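Branched-chain-amino-acid aminotransferase (Deinococcus radiodurans, PDB 3UZO) probably catalyses the pyridoxal-phosphate-dependent exchange of amino groups between leucine, isoleucine or valine and 2-oxoglutarate. Local coordinates at residues R106-P111 with A201-N206; I226-D229 with T235-E238; A241-A246 with P260-S265; A299-T304 with T309-I314. All blocks are in the same frame, centred on the assembly; numbering follows the deposited sequence.

In the fold
All four contacts are buried, and each holds at least one residue of the cofactor pocket. Interaction 1 joins two helix ends by apolar touches, next to the active-site lysine and the second subunit. Interactions 2, 3 and 4 lie close together; interaction 3, with residues on both faces of the cofactor ring, also touches interaction 1 through Leu263. Interactions 3 and 4 share a sheet, strands 243-248 and 296-302 being neighbours; interaction 2 packs on it through Ile226, and its Glu237 and Glu238 probably hydrogen-bond to Ser261 and Leu263 of interaction 3. Backbone hydrogen bonds dominate 226-229 with 235-238 and the hairpin 299-304 with 309-314, whereas 241-246 with 260-265 depends on one side-chain amide and on residues touching the cofactor.

Interaction 1: R106-P111 with A201-N206. With PLP (pyridoxal-5'-phosphate), chain C.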
loop_
_atom_site.group_PDB
_atom_site.type_symbol
_atom_site.label_atom_id
_atom_site.label_comp_id
_atom_site.label_asym_id
_atom_site.label_seq_id
_atom_site.Cartn_x
_atom_site.Cartn_y
_atom_site.Cartn_z
ATOM N N ARG A 106 12.247 0.201 -8.068
ATOM C CA ARG A 106 13.376 -0.182 -7.236
ATOM C C ARG A 106 12.950 -0.327 -5.775
ATOM O O ARG A 106 13.326 -1.289 -5.106
ATOM C CB ARG A 106 14.468 0.877 -7.355
ATOM C CG ARG A 106 15.876 0.355 -7.192
ATOM C CD ARG A 106 16.851 1.420 -7.636
ATOM N NE ARG A 106 16.449 1.964 -8.926
ATOM C CZ ARG A 106 16.974 3.053 -9.476
ATOM N NH1 ARG A 106 17.929 3.721 -8.843
ATOM N NH2 ARG A 106 16.545 3.473 -10.658
ATOM N N ARG A 107 12.153 0.622 -5.292
ATOM C CA ARG A 107 11.697 0.619 -3.903
ATOM C C ARG A 107 10.850 -0.591 -3.522
ATOM O O ARG A 107 10.830 -0.991 -2.358
ATOM C CB ARG A 107 10.929 1.912 -3.593
ATOM C CG ARG A 107 10.518 2.076 -2.131
ATOM C CD ARG A 107 11.721 1.954 -1.175
ATOM N NE ARG A 107 11.404 2.362 0.199
ATOM C CZ ARG A 107 10.839 1.591 1.128
ATOM N NH1 ARG A 107 10.507 0.335 0.870
ATOM N NH2 ARG A 107 10.607 2.084 2.337
ATOM N N LEU A 108 10.162 -1.181 -4.495
ATOM C CA LEU A 108 9.335 -2.349 -4.224
ATOM C C LEU A 108 9.903 -3.639 -4.821
ATOM O O LEU A 108 9.191 -4.634 -4.966
ATOM C CB LEU A 108 7.917 -2.123 -4.744
ATOM C CG LEU A 108 7.141 -0.979 -4.084
ATOM C CD1 LEU A 108 5.671 -1.086 -4.476
ATOM C CD2 LEU A 108 7.279 -1.056 -2.574
ATOM N N LEU A 109 11.188 -3.609 -5.163
ATOM C CA LEU A 109 11.869 -4.766 -5.740
ATOM C C LEU A 109 11.235 -5.258 -7.038
ATOM O O LEU A 109 11.191 -6.460 -7.301
ATOM C CB LEU A 109 11.925 -5.907 -4.719
ATOM C CG LEU A 109 12.985 -5.810 -3.609
ATOM C CD1 LEU A 109 13.070 -4.398 -3.053
ATOM C CD2 LEU A 109 12.646 -6.807 -2.510
ATOM N N MET A 110 10.741 -4.331 -7.847
ATOM C CA MET A 110 10.143 -4.693 -9.129
ATOM C C MET A 110 11.142 -4.331 -10.223
ATOM O O MET A 110 11.920 -3.392 -10.067
ATOM C CB MET A 110 8.825 -3.937 -9.358
ATOM C CG MET A 110 7.777 -4.196 -8.281
ATOM S SD MET A 110 6.095 -3.738 -8.748
ATOM C CE MET A 110 6.151 -1.969 -8.498
ATOM N N PRO A 111 11.139 -5.079 -11.339
ATOM C CA PRO A 111 12.050 -4.833 -12.464
ATOM C C PRO A 111 11.845 -3.448 -13.072
ATOM O O PRO A 111 10.713 -2.990 -13.231
ATOM C CB PRO A 111 11.713 -5.963 -13.436
ATOM C CG PRO A 111 10.259 -6.243 -13.145
ATOM C CD PRO A 111 10.224 -6.194 -11.635
ATOM N N ALA A 201 7.929 7.352 -3.288
ATOM C CA ALA A 201 7.654 6.536 -4.465
ATOM C C ALA A 201 6.168 6.623 -4.797
ATOM O O ALA A 201 5.338 6.810 -3.915
ATOM C CB ALA A 201 8.055 5.084 -4.202
ATOM N N LYS A 202 5.838 6.493 -6.076
ATOM C CA LYS A 202 4.449 6.563 -6.509
ATOM C C LYS A 202 3.854 5.154 -6.479
ATOM O O LYS A 202 3.692 4.510 -7.522
ATOM C CB LYS A 202 4.390 7.161 -7.912
ATOM C CG LYS A 202 3.016 7.617 -8.367
ATOM C CD LYS A 202 3.166 8.754 -9.371
ATOM C CE LYS A 202 1.848 9.131 -10.025
ATOM N NZ LYS A 202 0.831 9.598 -9.042
ATOM N N VAL A 203 3.554 4.681 -5.267
ATOM C CA VAL A 203 2.995 3.341 -5.063
ATOM C C VAL A 203 1.613 3.369 -4.419
ATOM O O VAL A 203 1.296 4.268 -3.637
ATOM C CB VAL A 203 3.924 2.462 -4.184
ATOM C CG1 VAL A 203 5.298 2.379 -4.807
ATOM C CG2 VAL A 203 4.010 3.023 -2.769
ATOM N N GLY A 204 0.807 2.356 -4.739
ATOM C CA GLY A 204 -0.558 2.265 -4.228
ATOM C C GLY A 204 -0.787 2.403 -2.734
ATOM O O GLY A 204 -1.762 3.027 -2.307
ATOM N N GLY A 205 0.087 1.807 -1.933
ATOM C CA GLY A 205 -0.062 1.895 -0.489
ATOM C C GLY A 205 -0.232 3.315 0.031
ATOM O O GLY A 205 -0.988 3.544 0.977
ATOM N N ASN A 206 0.463 4.274 -0.577
ATOM C CA ASN A 206 0.366 5.661 -0.139
ATOM C C ASN A 206 -1.048 6.192 -0.340
ATOM O O ASN A 206 -1.588 6.902 0.513
ATOM C CB ASN A 206 1.342 6.563 -0.907
ATOM C CG ASN A 206 2.789 6.087 -0.823
ATOM O OD1 ASN A 206 3.195 5.448 0.150
ATOM N ND2 ASN A 206 3.581 6.417 -1.846
HETATM N N1 PLP C . 1.813 14.157 -4.851
HETATM C C2 PLP C . 1.096 12.966 -4.993
HETATM C C2A PLP C . 0.700 12.203 -3.726
HETATM C C3 PLP C . 0.776 12.522 -6.326
HETATM O O3 PLP C . 0.085 11.384 -6.505
HETATM C C4 PLP C . 1.200 13.302 -7.474
HETATM C C4A PLP C . 0.837 12.756 -8.917
HETATM C C5 PLP C . 1.949 14.551 -7.239
HETATM C C6 PLP C . 2.239 14.952 -5.936
HETATM C C5A PLP C . 2.442 15.453 -8.304
HETATM O O4P PLP C . 3.424 14.877 -9.124
HETATM P P PLP C . 3.429 15.139 -10.690
HETATM O O1P PLP C . 2.178 14.662 -11.349
HETATM O O2P PLP C . 4.684 14.354 -11.143
HETATM O O3P PLP C . 3.750 16.598 -10.849
#
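Arg107 and Ala201 bring the backbones nearest, their CA atoms 7.2 Å apart, where the end of helix 94-107 passes the turn that leads into helix 204-219; no hydrogen bond crosses. What meets across the contact is aliphatic carbon. Leu108 and Val203 make the closest touch, CD1 of Leu108 lying 3.5 Å from CG1 of Val203, with the two branched side chains crossing at a slant. Val203 turns CG1 anti to its own carbonyl carbon (chi1 -57°), and this is the methyl that meets the leucine. Beside them the short side chain of Ala201 meets the stem of Arg107, the CB of Ala201 lying 4.3 Å from the CB of Arg107. The arginine therefore contributes only its apolar base here, while its guanidinium reaches Ala209 O of the second subunit. Leu109, with positive phi, is the C-prime residue of a Schellman motif, which ends the helix; Leu108, the first residue to leave helical geometry, faces Val203.

Lys202, between the two touching residues of its segment, points the other way, towards the cofactor. It is the predicted attachment lysine, but no covalent link is present: NZ is 3.2 Å from C4A of pyridoxal phosphate and makes a weak hydrogen bond to its O3. Its chain runs extended until a bend at chi4 (61°), and Tyr207 OH supplies a second partner for NZ. Among the neighbouring elements, strand 74-83 lies against Val203 and Lys202, Ser104 of helix 94-107 bonds Lys202 N, and Ala208 of the second subunit packs on Leu108.

Interaction 2: I226-D229 with T235-E238; sequences IYLD and TIEE. With PLP (pyridoxal-5'-phosphate), chain C.
Tyr227 and Glu237 meet through their backbones, Glu237 N giving a hydrogen bond of 2.7 Å to Tyr227 O, while Tyr227 N returns one of 2.7 Å to Glu238 O. Because Glu237 and Glu238 both face Tyr227, this is a classic beta bulge. Next along, Leu228 is bridged to Ile236, and Asp229 N bonds Thr235 O. Asp229 closes the turn with its side chain: chi1 of 69° sets the carboxylate between its backbone N and carbonyl carbon, and OD1 takes Thr235 N at 2.8 Å, nearly straight (167°). Thr234 N shares OD1, and Thr232 OG1 holds OD2. On the apolar side, CG2 of Ile226 touches CG2 of Ile236 at 3.6 Å, both packing on Phe244 of strand 243-248.

Further out, Ser261 and Ser259 bind the two oxygens of Glu237, whose bent chain lays CG against the backbone of Leu228 and Asp229. Glu238 stretches away from the contact, OE2 held by Leu263 N and OE1 standing 2.8 Å from N1 of pyridoxal phosphate. An acidic group so placed, as in other class-IV aminotransferases, would favour a protonated pyridine nitrogen and so a better electron sink.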
loop_
_atom_site.group_PDB
_atom_site.type_symbol
_atom_site.label_atom_id
_atom_site.label_comp_id
_atom_site.label_asym_id
_atom_site.label_seq_id
_atom_site.Cartn_x
_atom_site.Cartn_y
_atom_site.Cartn_z
ATOM N N ILE A 226 -4.194 18.294 3.408
ATOM C CA ILE A 226 -2.810 18.660 3.172
ATOM C C ILE A 226 -2.149 17.985 4.350
ATOM O O ILE A 226 -2.491 18.249 5.504
ATOM C CB ILE A 226 -2.553 20.175 3.205
ATOM C CG1 ILE A 226 -3.172 20.824 1.965
ATOM C CG2 ILE A 226 -1.051 20.438 3.207
ATOM C CD1 ILE A 226 -2.806 22.280 1.770
ATOM N N TYR A 227 -1.225 17.081 4.053
ATOM C CA TYR A 227 -0.542 16.329 5.088
ATOM C C TYR A 227 0.661 17.044 5.687
ATOM O O TYR A 227 1.322 17.840 5.020
ATOM C CB TYR A 227 -0.127 14.959 4.539
ATOM C CG TYR A 227 -1.309 14.101 4.125
ATOM C CD1 TYR A 227 -1.947 14.290 2.894
ATOM C CD2 TYR A 227 -1.818 13.129 4.987
ATOM C CE1 TYR A 227 -3.070 13.525 2.535
ATOM C CE2 TYR A 227 -2.931 12.369 4.645
ATOM C CZ TYR A 227 -3.552 12.571 3.421
ATOM O OH TYR A 227 -4.654 11.816 3.105
ATOM N N LEU A 228 0.920 16.746 6.959
ATOM C CA LEU A 228 2.033 17.317 7.704
ATOM C C LEU A 228 3.049 16.205 7.933
ATOM O O LEU A 228 2.720 15.031 7.772
ATOM C CB LEU A 228 1.537 17.856 9.048
ATOM C CG LEU A 228 0.381 18.856 8.982
ATOM C CD1 LEU A 228 -0.018 19.294 10.390
ATOM C CD2 LEU A 228 0.804 20.048 8.138
ATOM N N ASP A 229 4.274 16.559 8.317
ATOM C CA ASP A 229 5.282 15.530 8.523
ATOM C C ASP A 229 4.772 14.516 9.544
ATOM O O ASP A 229 4.245 14.885 10.602
ATOM C CB ASP A 229 6.609 16.142 8.982
ATOM C CG ASP A 229 6.539 16.713 10.381
ATOM O OD1 ASP A 229 5.959 17.808 10.556
ATOM O OD2 ASP A 229 7.065 16.047 11.302
ATOM N N THR A 235 5.267 20.472 10.019
ATOM C CA THR A 235 5.541 21.062 8.723
ATOM C C THR A 235 4.645 20.455 7.650
ATOM O O THR A 235 4.129 19.355 7.812
ATOM C CB THR A 235 7.016 20.858 8.340
ATOM O OG1 THR A 235 7.238 21.346 7.014
ATOM C CG2 THR A 235 7.381 19.395 8.401
ATOM N N ILE A 236 4.456 21.186 6.559
ATOM C CA ILE A 236 3.620 20.715 5.462
ATOM C C ILE A 236 4.382 19.722 4.588
ATOM O O ILE A 236 5.565 19.904 4.320
ATOM C CB ILE A 236 3.142 21.899 4.605
ATOM C CG1 ILE A 236 2.200 22.777 5.440
ATOM C CG2 ILE A 236 2.455 21.395 3.330
ATOM C CD1 ILE A 236 1.747 24.037 4.744
ATOM N N GLU A 237 3.696 18.664 4.162
ATOM C CA GLU A 237 4.288 17.648 3.303
ATOM C C GLU A 237 3.749 17.876 1.891
ATOM O O GLU A 237 4.438 18.445 1.039
ATOM C CB GLU A 237 3.907 16.248 3.800
ATOM C CG GLU A 237 4.642 15.820 5.071
ATOM C CD GLU A 237 5.933 15.083 4.765
ATOM O OE1 GLU A 237 5.853 13.951 4.232
ATOM O OE2 GLU A 237 7.024 15.629 5.049
ATOM N N GLU A 238 2.510 17.449 1.660
ATOM C CA GLU A 238 1.848 17.610 0.360
ATOM C C GLU A 238 0.368 17.263 0.515
ATOM O O GLU A 238 -0.069 16.933 1.618
ATOM C CB GLU A 238 2.507 16.709 -0.695
ATOM C CG GLU A 238 2.424 15.212 -0.411
ATOM C CD GLU A 238 3.133 14.372 -1.469
ATOM O OE1 GLU A 238 3.300 14.863 -2.612
ATOM O OE2 GLU A 238 3.507 13.213 -1.170
HETATM N N1 PLP C . 1.813 14.157 -4.851
HETATM C C2 PLP C . 1.096 12.966 -4.993
HETATM C C2A PLP C . 0.700 12.203 -3.726
HETATM C C3 PLP C . 0.776 12.522 -6.326
HETATM O O3 PLP C . 0.085 11.384 -6.505
HETATM C C4 PLP C . 1.200 13.302 -7.474
HETATM C C4A PLP C . 0.837 12.756 -8.917
HETATM C C5 PLP C . 1.949 14.551 -7.239
HETATM C C6 PLP C . 2.239 14.952 -5.936
HETATM C C5A PLP C . 2.442 15.453 -8.304
HETATM O O4P PLP C . 3.424 14.877 -9.124
HETATM P P PLP C . 3.429 15.139 -10.690
HETATM O O1P PLP C . 2.178 14.662 -11.349
HETATM O O2P PLP C . 4.684 14.354 -11.143
HETATM O O3P PLP C . 3.750 16.598 -10.849
#

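Interaction 3: A241-A246 with P260-S265. With PLP (pyridoxal-5'-phosphate), chain C.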
loop_
_atom_site.group_PDB
_atom_site.type_symbol
_atom_site.label_atom_id
_atom_site.label_comp_id
_atom_site.label_asym_id
_atom_site.label_seq_id
_atom_site.Cartn_x
_atom_site.Cartn_y
_atom_site.Cartn_z
ATOM N N ALA A 241 -2.276 14.171 -3.611
ATOM C CA ALA A 241 -2.616 14.100 -5.024
ATOM C C ALA A 241 -1.883 15.254 -5.694
ATOM O O ALA A 241 -2.025 15.483 -6.897
ATOM C CB ALA A 241 -4.118 14.244 -5.219
ATOM N N ALA A 242 -1.100 15.979 -4.893
ATOM C CA ALA A 242 -0.336 17.126 -5.384
ATOM C C ALA A 242 0.679 17.628 -4.354
ATOM O O ALA A 242 0.488 17.457 -3.147
ATOM C CB ALA A 242 -1.282 18.259 -5.752
ATOM N N ASN A 243 1.764 18.226 -4.844
ATOM C CA ASN A 243 2.780 18.803 -3.965
ATOM C C ASN A 243 2.198 20.165 -3.576
ATOM O O ASN A 243 1.184 20.594 -4.129
ATOM C CB ASN A 243 4.117 19.018 -4.706
ATOM C CG ASN A 243 5.129 17.892 -4.474
ATOM O OD1 ASN A 243 6.311 18.028 -4.826
ATOM N ND2 ASN A 243 4.680 16.786 -3.893
ATOM N N PHE A 244 2.850 20.843 -2.638
ATOM C CA PHE A 244 2.406 22.147 -2.163
ATOM C C PHE A 244 3.489 23.183 -2.412
ATOM O O PHE A 244 4.670 22.872 -2.329
ATOM C CB PHE A 244 2.140 22.071 -0.655
ATOM C CG PHE A 244 1.853 23.401 -0.003
ATOM C CD1 PHE A 244 0.542 23.840 0.171
ATOM C CD2 PHE A 244 2.891 24.198 0.468
ATOM C CE1 PHE A 244 0.268 25.064 0.818
ATOM C CE2 PHE A 244 2.632 25.420 1.114
ATOM C CZ PHE A 244 1.319 25.852 1.291
ATOM N N PHE A 245 3.090 24.402 -2.742
ATOM C CA PHE A 245 4.055 25.479 -2.912
ATOM C C PHE A 245 3.414 26.757 -2.390
ATOM O O PHE A 245 2.190 26.840 -2.280
ATOM C CB PHE A 245 4.496 25.652 -4.376
ATOM C CG PHE A 245 3.457 26.251 -5.278
ATOM C CD1 PHE A 245 2.535 25.443 -5.937
ATOM C CD2 PHE A 245 3.421 27.627 -5.502
ATOM C CE1 PHE A 245 1.592 25.991 -6.811
ATOM C CE2 PHE A 245 2.490 28.185 -6.364
ATOM C CZ PHE A 245 1.569 27.362 -7.025
ATOM N N ALA A 246 4.237 27.735 -2.032
ATOM C CA ALA A 246 3.723 29.006 -1.542
ATOM C C ALA A 246 4.628 30.131 -2.008
ATOM O O ALA A 246 5.802 29.915 -2.313
ATOM C CB ALA A 246 3.629 28.998 -0.007
ATOM N N PRO A 260 11.807 13.772 2.623
ATOM C CA PRO A 260 12.072 12.448 2.064
ATOM C C PRO A 260 10.786 11.624 1.949
ATOM O O PRO A 260 10.774 10.577 1.302
ATOM C CB PRO A 260 13.045 11.849 3.073
ATOM C CG PRO A 260 12.538 12.415 4.364
ATOM C CD PRO A 260 12.303 13.867 4.010
ATOM N N SER A 261 9.704 12.101 2.565
ATOM C CA SER A 261 8.442 11.363 2.538
ATOM C C SER A 261 7.370 11.883 1.585
ATOM O O SER A 261 6.222 11.421 1.629
ATOM C CB SER A 261 7.865 11.269 3.957
ATOM O OG SER A 261 7.765 12.549 4.569
ATOM N N ILE A 262 7.719 12.842 0.731
ATOM C CA ILE A 262 6.739 13.354 -0.222
ATOM C C ILE A 262 7.156 12.916 -1.623
ATOM O O ILE A 262 8.313 12.583 -1.858
ATOM C CB ILE A 262 6.632 14.898 -0.192
ATOM C CG1 ILE A 262 7.913 15.524 -0.743
ATOM C CG2 ILE A 262 6.375 15.374 1.239
ATOM C CD1 ILE A 262 7.783 17.000 -1.043
ATOM N N LEU A 263 6.214 12.923 -2.553
ATOM C CA LEU A 263 6.518 12.505 -3.912
ATOM C C LEU A 263 7.313 13.561 -4.656
ATOM O O LEU A 263 6.996 14.749 -4.581
ATOM C CB LEU A 263 5.228 12.238 -4.694
ATOM C CG LEU A 263 5.505 11.652 -6.080
ATOM C CD1 LEU A 263 5.864 10.181 -5.912
ATOM C CD2 LEU A 263 4.278 11.800 -6.977
ATOM N N PRO A 264 8.372 13.148 -5.373
ATOM C CA PRO A 264 9.142 14.149 -6.111
ATOM C C PRO A 264 8.309 14.503 -7.350
ATOM O O PRO A 264 8.439 13.886 -8.410
ATOM C CB PRO A 264 10.436 13.408 -6.442
ATOM C CG PRO A 264 9.979 11.993 -6.599
ATOM C CD PRO A 264 9.033 11.830 -5.428
ATOM N N SER A 265 7.429 15.486 -7.177
ATOM C CA SER A 265 6.531 15.947 -8.230
ATOM C C SER A 265 7.244 16.579 -9.418
ATOM O O SER A 265 8.021 17.527 -9.262
ATOM C CB SER A 265 5.534 16.955 -7.646
ATOM O OG SER A 265 4.817 17.621 -8.671
HETATM N N1 PLP C . 1.813 14.157 -4.851
HETATM C C2 PLP C . 1.096 12.966 -4.993
HETATM C C2A PLP C . 0.700 12.203 -3.726
HETATM C C3 PLP C . 0.776 12.522 -6.326
HETATM O O3 PLP C . 0.085 11.384 -6.505
HETATM C C4 PLP C . 1.200 13.302 -7.474
HETATM C C4A PLP C . 0.837 12.756 -8.917
HETATM C C5 PLP C . 1.949 14.551 -7.239
HETATM C C6 PLP C . 2.239 14.952 -5.936
HETATM C C5A PLP C . 2.442 15.453 -8.304
HETATM O O4P PLP C . 3.424 14.877 -9.124
HETATM P P PLP C . 3.429 15.139 -10.690
HETATM O O1P PLP C . 2.178 14.662 -11.349
HETATM O O2P PLP C . 4.684 14.354 -11.143
HETATM O O3P PLP C . 3.750 16.598 -10.849
#
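Asn243 lays its amide against Ser265 and Leu263, and this is where the contact is tight. ND2 gives a hydrogen bond of 3.2 Å to Leu263 O, bent at 145°, in the plane of that carbonyl though tilted 16° from the asparagine's own amide plane. The other end of the amide presses on the serine, OD1 being 3.1 Å from CB of Ser265; OD1 also accepts from Lys268 NZ. Asparagine suits the place, since one flat group offers a donor and an acceptor to two different partners. Towards Ile262 the packing slackens: its CD1 comes no nearer than 4.2 Å to OD1 of Asn243. Beyond it lies the solvent side, where Pro260 is exposed. The strand, by contrast, carries Phe244 into the sheet against Ala299 and Ile311.

The tight end also grips pyridoxal phosphate. CD2 of Leu263 sits over one face of the pyridine ring, 3.5 Å from C4, and CA of Ala242 lies against the opposite face, 3.4 Å from C6. Ser265 swings OG anti to its backbone N (chi1 169°), giving a 2.6 Å hydrogen bond to O3P of the cofactor, and at the N-cap of helix 266-277 the same OG accepts from Lys268 N. Carbon atoms on both faces thus sandwich the ring and limit its tilt, while polar ones hold the phosphate, and the helix N-terminus beyond Ser265 would help to stabilise the phosphate's negative charge.

Interaction 4: A299-T304 with T309-I314; sequences AGACGT and TPIGGI. With PLP (pyridoxal-5'-phosphate), chain C; GLU (glutamic acid), chain D.
Ile311, the residue with most surface buried here, lies across the backbone of strand 299-302 between Ala299 and Ala301. Its CG1 is anti to the carbonyl carbon (chi1 -66°) and the chain then runs extended, which takes CD1 of Ile311 to 3.4 Å from C of Gly300. Ala299 meets the root of the same side chain, CB to CB of Ile311 at 4.2 Å, and its O receives Ile311 N at 2.9 Å. Water 1 accepts from Ala299 N and donates to Ile311 O. Ala301 forms an antiparallel hydrogen-bonded pair with Thr309: its N binds Thr309 O at 3.0 Å, and its O takes Thr309 N at 2.7 Å. Between these bonds Gly300 faces Pro310 as a non-hydrogen-bonded pair, a site where proline's missing N-H costs nothing to this pairing. Glycine suits its place because a side chain there would crowd Thr309 O and CA of Pro310.

Phe244 of strand 243-248 covers both Ala299 and Ile311. At the far end the strand runs out into Gly303 and Thr304, which line the active site. Thr304 holds O1P of pyridoxal phosphate with OG1 at 2.7 Å and N at 2.9 Å, while OE2 of the bound glutamate lies close by. Apolar packing and paired strands thus hold in place the loop that follows the strand, whose two hydrogen bonds probably help to stabilise the negative charge of the phosphate.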
loop_
_atom_site.group_PDB
_atom_site.type_symbol
_atom_site.label_atom_id
_atom_site.label_comp_id
_atom_site.label_asym_id
_atom_site.label_seq_id
_atom_site.Cartn_x
_atom_site.Cartn_y
_atom_site.Cartn_z
ATOM N N ALA A 299 -0.696 30.493 -2.080
ATOM C CA ALA A 299 -0.364 29.077 -1.958
ATOM C C ALA A 299 -1.138 28.291 -3.014
ATOM O O ALA A 299 -2.215 28.700 -3.444
ATOM C CB ALA A 299 -0.710 28.560 -0.563
ATOM N N GLY A 300 -0.579 27.161 -3.424
ATOM C CA GLY A 300 -1.233 26.334 -4.420
ATOM C C GLY A 300 -0.748 24.902 -4.346
ATOM O O GLY A 300 0.247 24.604 -3.677
ATOM N N ALA A 301 -1.474 24.014 -5.014
ATOM C CA ALA A 301 -1.125 22.602 -5.072
ATOM C C ALA A 301 -0.795 22.349 -6.543
ATOM O O ALA A 301 -1.472 22.885 -7.418
ATOM C CB ALA A 301 -2.313 21.747 -4.638
ATOM N N CYS A 302 0.249 21.568 -6.820
ATOM C CA CYS A 302 0.615 21.300 -8.212
ATOM C C CYS A 302 0.774 19.823 -8.518
ATOM O O CYS A 302 1.153 19.027 -7.648
ATOM C CB CYS A 302 1.908 22.033 -8.574
ATOM S SG CYS A 302 3.349 21.539 -7.581
ATOM N N GLY A 303 0.484 19.457 -9.764
ATOM C CA GLY A 303 0.601 18.066 -10.175
ATOM C C GLY A 303 0.141 17.901 -11.612
ATOM O O GLY A 303 -0.286 18.871 -12.235
ATOM N N THR A 304 0.226 16.683 -12.141
ATOM C CA THR A 304 -0.202 16.437 -13.515
ATOM C C THR A 304 -1.695 16.679 -13.663
ATOM O O THR A 304 -2.133 17.438 -14.537
ATOM C CB THR A 304 0.109 14.993 -13.943
ATOM O OG1 THR A 304 1.530 14.804 -13.959
ATOM C CG2 THR A 304 -0.457 14.707 -15.347
ATOM N N THR A 309 -3.498 24.153 -8.679
ATOM C CA THR A 309 -4.827 24.416 -8.151
ATOM C C THR A 309 -4.607 25.432 -7.034
ATOM O O THR A 309 -4.047 25.096 -5.990
ATOM C CB THR A 309 -5.449 23.149 -7.539
ATOM O OG1 THR A 309 -5.618 22.154 -8.558
ATOM C CG2 THR A 309 -6.800 23.471 -6.916
ATOM N N PRO A 310 -5.036 26.690 -7.241
ATOM C CA PRO A 310 -4.848 27.706 -6.205
ATOM C C PRO A 310 -5.476 27.261 -4.894
ATOM O O PRO A 310 -6.548 26.655 -4.885
ATOM C CB PRO A 310 -5.546 28.937 -6.788
ATOM C CG PRO A 310 -5.459 28.710 -8.294
ATOM C CD PRO A 310 -5.769 27.241 -8.394
ATOM N N ILE A 311 -4.799 27.546 -3.788
ATOM C CA ILE A 311 -5.335 27.186 -2.488
ATOM C C ILE A 311 -5.955 28.442 -1.874
ATOM O O ILE A 311 -5.265 29.426 -1.602
ATOM C CB ILE A 311 -4.234 26.603 -1.574
ATOM C CG1 ILE A 311 -3.743 25.272 -2.159
ATOM C CG2 ILE A 311 -4.775 26.414 -0.149
ATOM C CD1 ILE A 311 -2.530 24.665 -1.453
ATOM N N GLY A 312 -7.271 28.414 -1.700
ATOM C CA GLY A 312 -7.961 29.555 -1.129
ATOM C C GLY A 312 -7.553 29.713 0.318
ATOM O O GLY A 312 -7.080 30.769 0.735
ATOM N N GLY A 313 -7.725 28.643 1.082
ATOM C CA GLY A 313 -7.360 28.676 2.481
ATOM C C GLY A 313 -7.087 27.291 3.020
ATOM O O GLY A 313 -7.431 26.286 2.390
ATOM N N ILE A 314 -6.465 27.229 4.190
ATOM C CA ILE A 314 -6.164 25.950 4.806
ATOM C C ILE A 314 -6.742 25.900 6.210
ATOM O O ILE A 314 -6.495 26.788 7.025
ATOM C CB ILE A 314 -4.642 25.701 4.898
ATOM C CG1 ILE A 314 -4.025 25.662 3.496
ATOM C CG2 ILE A 314 -4.377 24.389 5.622
ATOM C CD1 ILE A 314 -2.548 25.299 3.493
HETATM N N1 PLP C . 1.813 14.157 -4.851
HETATM C C2 PLP C . 1.096 12.966 -4.993
HETATM C C2A PLP C . 0.700 12.203 -3.726
HETATM C C3 PLP C . 0.776 12.522 -6.326
HETATM O O3 PLP C . 0.085 11.384 -6.505
HETATM C C4 PLP C . 1.200 13.302 -7.474
HETATM C C4A PLP C . 0.837 12.756 -8.917
HETATM C C5 PLP C . 1.949 14.551 -7.239
HETATM C C6 PLP C . 2.239 14.952 -5.936
HETATM C C5A PLP C . 2.442 15.453 -8.304
HETATM O O4P PLP C . 3.424 14.877 -9.124
HETATM P P PLP C . 3.429 15.139 -10.690
HETATM O O1P PLP C . 2.178 14.662 -11.349
HETATM O O2P PLP C . 4.684 14.354 -11.143
HETATM O O3P PLP C . 3.750 16.598 -10.849
HETATM N N GLU D . -2.025 9.858 -9.965
HETATM C CA GLU D . -3.073 10.746 -9.393
HETATM C C GLU D . -4.396 10.019 -9.323
HETATM O O GLU D . -5.265 10.461 -8.548
HETATM C CB GLU D . -3.240 11.995 -10.253
HETATM C CG GLU D . -2.225 13.076 -9.968
HETATM C CD GLU D . -2.555 14.371 -10.670
HETATM O OE1 GLU D . -3.750 14.742 -10.694
HETATM O OE2 GLU D . -1.619 15.014 -11.191
HETATM O OXT GLU D . -4.539 9.023 -10.056
HETATM O O HOH W 1 -3.498 31.339 -2.551
#